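Local coordinates for protein 4-aminobutyrate transaminase (Acinetobacter baumannii, PDB 6WOP) that probably catalyses the pyridoxal-phosphate-dependent transfer of the amino group of 4-aminobutyrate to 2-oxoglutarate, yielding succinate semialdehyde and glutamate, at residues G128-I133 with P198-A203; T146-G151 with V162-V167; A262-M267 with S278-R283. One frame throughout, in Å; residues are numbered along the deposited sequence. Where two conformers were deposited one is given.

Contact 1 of 3, residues G128-I133 with P198-A203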
loop_
_atom_site.group_PDB
_atom_site.type_symbol
_atom_site.label_atom_id
_atom_site.label_comp_id
_atom_site.label_asym_id
_atom_site.label_seq_id
_atom_site.Cartn_x
_atom_site.Cartn_y
_atom_site.Cartn_z
ATOM N N GLY A 128 6.981 9.815 13.541
ATOM C CA GLY A 128 7.175 10.090 12.135
ATOM C C GLY A 128 7.471 8.863 11.309
ATOM O O GLY A 128 8.046 8.988 10.227
ATOM N N ARG A 129 7.075 7.681 11.780
ATOM C CA ARG A 129 7.261 6.407 11.116
ATOM C C ARG A 129 5.923 5.771 10.802
ATOM O O ARG A 129 4.903 6.189 11.344
ATOM C CB ARG A 129 8.090 5.454 11.988
ATOM C CG ARG A 129 9.331 6.150 12.539
ATOM C CD ARG A 129 9.917 5.173 13.607
ATOM N NE ARG A 129 11.175 5.719 14.111
ATOM C CZ ARG A 129 11.982 5.096 14.948
ATOM N NH1 ARG A 129 11.641 3.904 15.413
ATOM N NH2 ARG A 129 13.144 5.672 15.308
ATOM N N HIS A 130 5.924 4.756 9.906
ATOM C CA HIS A 130 4.650 4.188 9.474
ATOM C C HIS A 130 4.429 2.767 9.917
ATOM O O HIS A 130 3.265 2.324 9.952
ATOM C CB HIS A 130 4.526 4.227 7.917
ATOM C CG HIS A 130 5.269 3.110 7.221
ATOM N ND1 HIS A 130 6.644 3.101 7.063
ATOM C CD2 HIS A 130 4.823 1.956 6.664
ATOM C CE1 HIS A 130 7.008 1.983 6.442
ATOM N NE2 HIS A 130 5.918 1.281 6.182
ATOM N N GLY A 131 5.484 2.015 10.246
ATOM C CA GLY A 131 5.304 0.574 10.357
ATOM C C GLY A 131 4.713 0.150 11.687
ATOM O O GLY A 131 4.928 0.795 12.723
ATOM N N ILE A 132 4.058 -1.020 11.677
ATOM C CA ILE A 132 3.429 -1.563 12.875
ATOM C C ILE A 132 3.714 -3.051 12.945
ATOM O O ILE A 132 3.487 -3.766 11.967
ATOM C CB ILE A 132 1.916 -1.304 12.824
ATOM C CG1 ILE A 132 1.607 0.210 12.772
ATOM C CG2 ILE A 132 1.163 -1.980 13.982
ATOM C CD1 ILE A 132 1.853 0.882 14.201
ATOM N N ILE A 133 4.178 -3.540 14.086
ATOM C CA ILE A 133 4.365 -4.962 14.274
ATOM C C ILE A 133 3.337 -5.445 15.294
ATOM O O ILE A 133 3.253 -4.902 16.407
ATOM C CB ILE A 133 5.801 -5.276 14.738
ATOM C CG1 ILE A 133 6.784 -4.938 13.637
ATOM C CG2 ILE A 133 5.936 -6.780 15.104
ATOM C CD1 ILE A 133 8.253 -5.115 14.028
ATOM N N PRO A 198 14.146 -1.068 11.585
ATOM C CA PRO A 198 13.613 -0.592 12.880
ATOM C C PRO A 198 13.235 0.894 12.857
ATOM O O PRO A 198 12.250 1.285 13.487
ATOM C CB PRO A 198 14.767 -0.884 13.875
ATOM C CG PRO A 198 15.584 -1.936 13.239
ATOM C CD PRO A 198 15.470 -1.718 11.722
ATOM N N HIS A 199 13.984 1.754 12.139
ATOM C CA HIS A 199 13.678 3.178 12.200
ATOM C C HIS A 199 12.506 3.541 11.295
ATOM O O HIS A 199 12.145 4.727 11.190
ATOM C CB HIS A 199 14.963 4.001 11.878
ATOM C CG HIS A 199 15.992 3.967 12.976
ATOM N ND1 HIS A 199 17.303 4.367 12.798
ATOM C CD2 HIS A 199 15.889 3.597 14.278
ATOM C CE1 HIS A 199 17.960 4.246 13.939
ATOM N NE2 HIS A 199 17.124 3.780 14.851
ATOM N N ASP A 200 11.883 2.555 10.651
ATOM C CA ASP A 200 10.592 2.811 10.018
ATOM C C ASP A 200 9.425 2.220 10.791
ATOM O O ASP A 200 8.310 2.187 10.250
ATOM C CB ASP A 200 10.569 2.247 8.604
ATOM C CG ASP A 200 11.278 3.141 7.633
ATOM O OD1 ASP A 200 10.926 4.332 7.585
ATOM O OD2 ASP A 200 12.191 2.651 6.945
ATOM N N VAL A 201 9.663 1.650 11.970
ATOM C CA VAL A 201 8.590 1.031 12.770
ATOM C C VAL A 201 8.133 2.058 13.802
ATOM O O VAL A 201 8.922 2.472 14.652
ATOM C CB VAL A 201 9.048 -0.279 13.463
ATOM C CG1 VAL A 201 7.945 -0.892 14.354
ATOM C CG2 VAL A 201 9.513 -1.332 12.436
ATOM N N ALA A 202 6.836 2.432 13.756
ATOM C CA ALA A 202 6.255 3.354 14.735
ATOM C C ALA A 202 5.962 2.664 16.057
ATOM O O ALA A 202 6.203 3.241 17.128
ATOM C CB ALA A 202 4.943 3.984 14.209
ATOM N N ALA A 203 5.408 1.455 16.023
ATOM C CA ALA A 203 4.999 0.832 17.264
ATOM C C ALA A 203 5.022 -0.667 17.115
ATOM O O ALA A 203 4.782 -1.209 16.019
ATOM C CB ALA A 203 3.570 1.248 17.693
HETATM O O HOH W 1 8.257 5.059 8.083
#
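A beta bulge at the start of two neighbouring parallel strands, 131-135 and 201-206, brings G131 against V201 and I132 against A203, with the register slipping by one residue between the two pairs. The slip shows in the carbonyl of G131, whose O takes A202 N at 2.7 Å and, weakly, A203 N at 3.4 Å. On either side of this shared acceptor, G131 N donates to D200 O (2.8 Å) and I133 N to A203 O (3.1 Å). The backbones run close here, G131 CA and V201 CA being 4.1 Å apart.

Before the strand, R129 reaches along the 3-10 turn 198-200. Its extended chain brings NH1 to V201 O at 3.2 Å, an almost straight bond (175°) lying in the guanidinium plane, while H199 CA sits over one face of the group. NH1 also bonds to H233 O, so it is held at two carbonyls.

H130 turns its CB from the turn, but with chi1 at 80° CG sits between the backbone N and the carbonyl carbon, and the end of the ring comes nearer to D200. One water accepts from H130 N, lies at the ring edge by ND1, and donates to D200 OD1 (2.8 Å), tying the imidazole to the carboxylate without direct contact. Deeper in, I132 CD1 packs on A203 CB at 3.9 Å, the I132 side chain also touching V120 of helix 112-127. Parallel neighbours of this kind, covered by helices, are typical of the large domain of fold-type I pyridoxal-phosphate enzymes.

Contact 2 of 3, residues T146-G151 with V162-V167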
loop_
_atom_site.group_PDB
_atom_site.type_symbol
_atom_site.label_atom_id
_atom_site.label_comp_id
_atom_site.label_asym_id
_atom_site.label_seq_id
_atom_site.Cartn_x
_atom_site.Cartn_y
_atom_site.Cartn_z
ATOM N N THR A 146 -7.035 -2.196 11.483
ATOM C CA THR A 146 -6.996 -3.166 12.566
ATOM C C THR A 146 -7.191 -4.600 12.065
ATOM O O THR A 146 -6.747 -5.539 12.735
ATOM C CB THR A 146 -8.011 -2.771 13.700
ATOM O OG1 THR A 146 -9.338 -2.584 13.167
ATOM C CG2 THR A 146 -7.589 -1.395 14.286
ATOM N N MET A 147 -7.816 -4.802 10.903
ATOM C CA MET A 147 -7.840 -6.160 10.353
ATOM C C MET A 147 -6.437 -6.594 9.951
ATOM O O MET A 147 -6.080 -7.765 10.105
ATOM C CB MET A 147 -8.725 -6.234 9.078
ATOM C CG MET A 147 -10.153 -6.397 9.361
ATOM S SD MET A 147 -10.984 -6.706 7.708
ATOM C CE MET A 147 -11.086 -5.082 6.980
ATOM N N ALA A 148 -5.673 -5.689 9.346
ATOM C CA ALA A 148 -4.293 -6.029 8.980
ATOM C C ALA A 148 -3.490 -6.355 10.230
ATOM O O ALA A 148 -2.699 -7.287 10.250
ATOM C CB ALA A 148 -3.637 -4.844 8.226
ATOM N N MET A 149 -3.707 -5.611 11.303
ATOM C CA MET A 149 -3.008 -5.886 12.558
ATOM C C MET A 149 -3.433 -7.215 13.170
ATOM O O MET A 149 -2.599 -7.935 13.749
ATOM C CB MET A 149 -3.290 -4.727 13.538
ATOM C CG MET A 149 -2.581 -3.469 13.090
ATOM S SD MET A 149 -3.151 -1.996 14.083
ATOM C CE MET A 149 -2.394 -2.410 15.680
ATOM N N THR A 150 -4.730 -7.530 13.089
ATOM C CA THR A 150 -5.262 -8.797 13.575
ATOM C C THR A 150 -4.560 -9.965 12.882
ATOM O O THR A 150 -4.452 -9.981 11.642
ATOM C CB THR A 150 -6.788 -8.809 13.323
ATOM O OG1 THR A 150 -7.372 -7.828 14.225
ATOM C CG2 THR A 150 -7.403 -10.218 13.517
ATOM N N GLY A 151 -4.135 -10.967 13.693
ATOM C CA GLY A 151 -3.265 -12.030 13.201
ATOM C C GLY A 151 -4.060 -13.290 12.958
ATOM O O GLY A 151 -3.679 -14.382 13.365
ATOM N N VAL A 162 -6.800 -6.577 -0.436
ATOM C CA VAL A 162 -5.468 -6.147 -0.021
ATOM C C VAL A 162 -5.531 -5.353 1.275
ATOM O O VAL A 162 -6.478 -4.596 1.523
ATOM C CB VAL A 162 -4.809 -5.337 -1.161
ATOM C CG1 VAL A 162 -5.648 -4.191 -1.591
ATOM C CG2 VAL A 162 -3.415 -4.792 -0.724
ATOM N N MET A 163 -4.506 -5.510 2.114
ATOM C CA MET A 163 -4.473 -4.880 3.436
ATOM C C MET A 163 -3.424 -3.779 3.365
ATOM O O MET A 163 -2.507 -3.859 2.536
ATOM C CB MET A 163 -4.081 -5.868 4.551
ATOM C CG MET A 163 -5.110 -6.996 4.801
ATOM S SD MET A 163 -6.524 -6.152 5.615
ATOM C CE MET A 163 -7.935 -6.595 4.568
ATOM N N PRO A 164 -3.507 -2.750 4.216
ATOM C CA PRO A 164 -2.504 -1.677 4.135
ATOM C C PRO A 164 -1.076 -2.142 4.383
ATOM O O PRO A 164 -0.793 -3.028 5.194
ATOM C CB PRO A 164 -2.966 -0.660 5.197
ATOM C CG PRO A 164 -4.013 -1.358 5.994
ATOM C CD PRO A 164 -4.615 -2.412 5.152
ATOM N N ALA A 165 -0.161 -1.486 3.688
ATOM C CA ALA A 165 1.256 -1.783 3.779
ATOM C C ALA A 165 1.817 -1.453 5.159
ATOM O O ALA A 165 1.285 -0.598 5.876
ATOM C CB ALA A 165 2.019 -0.965 2.737
ATOM N N GLY A 166 2.971 -2.074 5.474
ATOM C CA GLY A 166 3.741 -1.732 6.672
ATOM C C GLY A 166 3.250 -2.389 7.956
ATOM O O GLY A 166 3.565 -1.917 9.053
ATOM N N VAL A 167 2.462 -3.456 7.856
ATOM C CA VAL A 167 2.017 -4.215 9.031
ATOM C C VAL A 167 2.571 -5.623 8.938
ATOM O O VAL A 167 2.355 -6.300 7.921
ATOM C CB VAL A 167 0.484 -4.257 9.090
ATOM C CG1 VAL A 167 -0.030 -5.087 10.349
ATOM C CG2 VAL A 167 -0.025 -2.806 9.113
#
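A148 is the point at which helix 144-149 meets the returning loop, and its CB touches three residues of 162-167 at once. The apolar contacts come first, since no hydrogen bond crosses between the segments. A148 CB lies 3.8 Å from M163 CB, 4.0 Å from P164 CD and 4.2 Å from V167 CG1. So small a side chain lets the loop come close to the helix: the CA atoms of A148 and M163 are 5.7 Å apart. With chi1 of 179°, V167 CG1 is carried opposite its own N and set against the helix end, 3.5 Å from A148 O. The M149 and V167 side chains cross at about a right angle, M149 CG 4.1 Å from V167 CG1.

The sulfur contact is made by folding. In M163, chi1 and chi2 (-72°) together place SD back toward the helix, where it rests 4.1 Å from M147 CB and near the backbone N and CA of A148.

Polar interactions belong to the helix terminus itself. T146 O accepts both T150 N and T150 OG1 (2.8 Å), which reach it from opposite faces of its plane, so the last turn is pinned as the chain leaves helical geometry. The carbonyls of M147 and T150 are further engaged by K157 NZ, and that of M149 by T134 OG1 and H169 NE2.

The M149 side chain, besides touching V167, packs on V116 and V120 of helix 112-127. Helix 144-149 is thus wedged between that helix and the loop entering strand 167-170, with V162 O hydrogen-bonded to R124 of the third subunit.

Contact 3 of 3, residues A262-M267 with S278-R283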
loop_
_atom_site.group_PDB
_atom_site.type_symbol
_atom_site.label_atom_id
_atom_site.label_comp_id
_atom_site.label_asym_id
_atom_site.label_seq_id
_atom_site.Cartn_x
_atom_site.Cartn_y
_atom_site.Cartn_z
ATOM N N ALA A 262 4.292 0.204 29.113
ATOM C CA ALA A 262 3.978 0.573 27.734
ATOM C C ALA A 262 3.895 2.091 27.602
ATOM O O ALA A 262 3.639 2.807 28.582
ATOM C CB ALA A 262 2.621 -0.028 27.347
ATOM N N ASP A 263 4.112 2.591 26.375
ATOM C CA ASP A 263 4.010 4.013 26.133
ATOM C C ASP A 263 2.567 4.446 25.957
ATOM O O ASP A 263 2.239 5.605 26.237
ATOM C CB ASP A 263 4.771 4.381 24.842
ATOM C CG ASP A 263 6.241 4.067 24.946
ATOM O OD1 ASP A 263 6.940 4.882 25.582
ATOM O OD2 ASP A 263 6.693 3.015 24.396
ATOM N N LEU A 264 1.741 3.555 25.389
ATOM C CA LEU A 264 0.322 3.755 25.102
ATOM C C LEU A 264 -0.474 2.527 25.536
ATOM O O LEU A 264 -0.015 1.383 25.370
ATOM C CB LEU A 264 0.079 3.989 23.594
ATOM C CG LEU A 264 0.792 5.199 23.022
ATOM C CD1 LEU A 264 0.911 5.185 21.488
ATOM C CD2 LEU A 264 -0.063 6.467 23.416
ATOM N N ILE A 265 -1.686 2.741 26.069
ATOM C CA ILE A 265 -2.558 1.627 26.441
ATOM C C ILE A 265 -3.935 1.869 25.849
ATOM O O ILE A 265 -4.482 2.971 25.989
ATOM C CB ILE A 265 -2.648 1.460 27.967
ATOM C CG1 ILE A 265 -1.273 1.169 28.550
ATOM C CG2 ILE A 265 -3.618 0.345 28.307
ATOM C CD1 ILE A 265 -1.234 1.176 30.091
ATOM N N THR A 266 -4.535 0.833 25.239
ATOM C CA THR A 266 -5.877 1.031 24.723
ATOM C C THR A 266 -6.888 0.371 25.655
ATOM O O THR A 266 -6.582 -0.633 26.309
ATOM C CB THR A 266 -6.024 0.441 23.313
ATOM O OG1 THR A 266 -5.680 -0.949 23.319
ATOM C CG2 THR A 266 -5.100 1.165 22.335
ATOM N N MET A 267 -8.114 0.904 25.656
ATOM C CA MET A 267 -9.184 0.445 26.553
ATOM C C MET A 267 -10.495 0.463 25.810
ATOM O O MET A 267 -10.748 1.358 25.003
ATOM C CB MET A 267 -9.365 1.394 27.770
ATOM C CG MET A 267 -8.089 1.652 28.538
ATOM S SD MET A 267 -8.274 3.094 29.601
ATOM C CE MET A 267 -8.060 4.482 28.448
ATOM N N SER A 278 -14.543 3.910 24.319
ATOM C CA SER A 278 -13.173 3.367 24.272
ATOM C C SER A 278 -12.235 4.474 24.702
ATOM O O SER A 278 -12.672 5.606 24.956
ATOM C CB SER A 278 -12.782 2.901 22.864
ATOM O OG SER A 278 -12.652 4.026 22.002
ATOM N N GLY A 279 -10.932 4.147 24.872
ATOM C CA GLY A 279 -10.000 5.237 25.119
ATOM C C GLY A 279 -8.562 4.817 24.891
ATOM O O GLY A 279 -8.259 3.639 24.753
ATOM N N VAL A 280 -7.683 5.812 24.916
ATOM C CA VAL A 280 -6.244 5.631 24.790
ATOM C C VAL A 280 -5.669 6.461 25.897
ATOM O O VAL A 280 -6.040 7.635 26.022
ATOM C CB VAL A 280 -5.671 6.127 23.449
ATOM C CG1 VAL A 280 -4.165 5.964 23.438
ATOM C CG2 VAL A 280 -6.265 5.335 22.288
ATOM N N VAL A 281 -4.780 5.862 26.703
ATOM C CA VAL A 281 -4.049 6.628 27.712
ATOM C C VAL A 281 -2.566 6.437 27.416
ATOM O O VAL A 281 -2.174 5.370 26.934
ATOM C CB VAL A 281 -4.427 6.193 29.144
ATOM C CG1 VAL A 281 -4.189 4.649 29.386
ATOM C CG2 VAL A 281 -3.716 7.082 30.207
ATOM N N GLY A 282 -1.747 7.459 27.677
ATOM C CA GLY A 282 -0.327 7.225 27.482
ATOM C C GLY A 282 0.539 8.390 27.897
ATOM O O GLY A 282 0.057 9.379 28.438
ATOM N N ARG A 283 1.834 8.282 27.568
ATOM C CA ARG A 283 2.759 9.337 27.966
ATOM C C ARG A 283 2.288 10.653 27.377
ATOM O O ARG A 283 1.916 10.716 26.210
ATOM C CB ARG A 283 4.195 9.000 27.502
ATOM C CG ARG A 283 4.761 7.698 28.081
ATOM C CD ARG A 283 6.048 7.272 27.279
ATOM N NE ARG A 283 6.864 8.429 27.065
ATOM C CZ ARG A 283 7.665 8.594 26.023
ATOM N NH1 ARG A 283 7.772 7.630 25.090
ATOM N NH2 ARG A 283 8.368 9.721 25.928
#
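Two antiparallel strands, 264-267 and 278-283, form a beta hairpin in which the bulky residues of one strand settle over the glycines of the other. M267 and G279 give the clearest case. The methionine bends at chi3 (-79°) and lays its methyl across the glycine, M267 CE lying 3.6 Å from G279 C. The same methyl continues to V281 CG1 at 4.0 Å. V281 holds that branch in the crowded position between its backbone N and carbonyl carbon (chi1 57°), and V281 CG1 also meets I265 CB at 3.8 Å, so that one face of the sheet carries a continuous ridge of M267, V281 and I265.

On the other face the hollow is at G282. L264 drops its CD2 over the glycine, 4.1 Å from G282 CA and equally far from V280 CG1. T266 stands on this face beside V280, its hydroxyl bonded to D240 and its side chain packed on A115 and A119 of helix 112-127.

Backbone bonds pair I265 with V281 and M267 with G279 in both directions, and R283 N donates to D263 O (3.0 Å) to extend the ladder. At that end D263 and R283 lie side by side in a salt bridge. R283 NH1 meets D263 OD1 at 2.9 Å from above the carboxylate plane, 42° out of it, while R283 has a second partner in E285 and D263 OD2 is taken by R227 and L237 N. The hairpin places 278-283 as the lone reversed strand of the seven-stranded sheet, a hallmark of fold-type I aminotransferases.

How the contacts relate
Contacts 1 and 3 hold the same seven-stranded sheet: contact 1 joins parallel neighbours toward one side, contact 3 the antiparallel pair toward the other, their centres about 18 Å apart and without touching. Contact 3 is buried and touched by no other chain; it combines a regular ladder with methionine and leucine over glycines, and its arginine meets a carboxylate. Contact 1, partly exposed, has a bulged ladder, a bridging water and an arginine bound to backbone carbonyls. Contact 2 is also buried, but no hydrogen bond crosses it. It is nested within the chain loop closed by contact 1 and meets it directly, I132 N lying 2.8 Å from G166 O, a probable hydrogen bond. Contacts 1 and 2 both touch the second subunit.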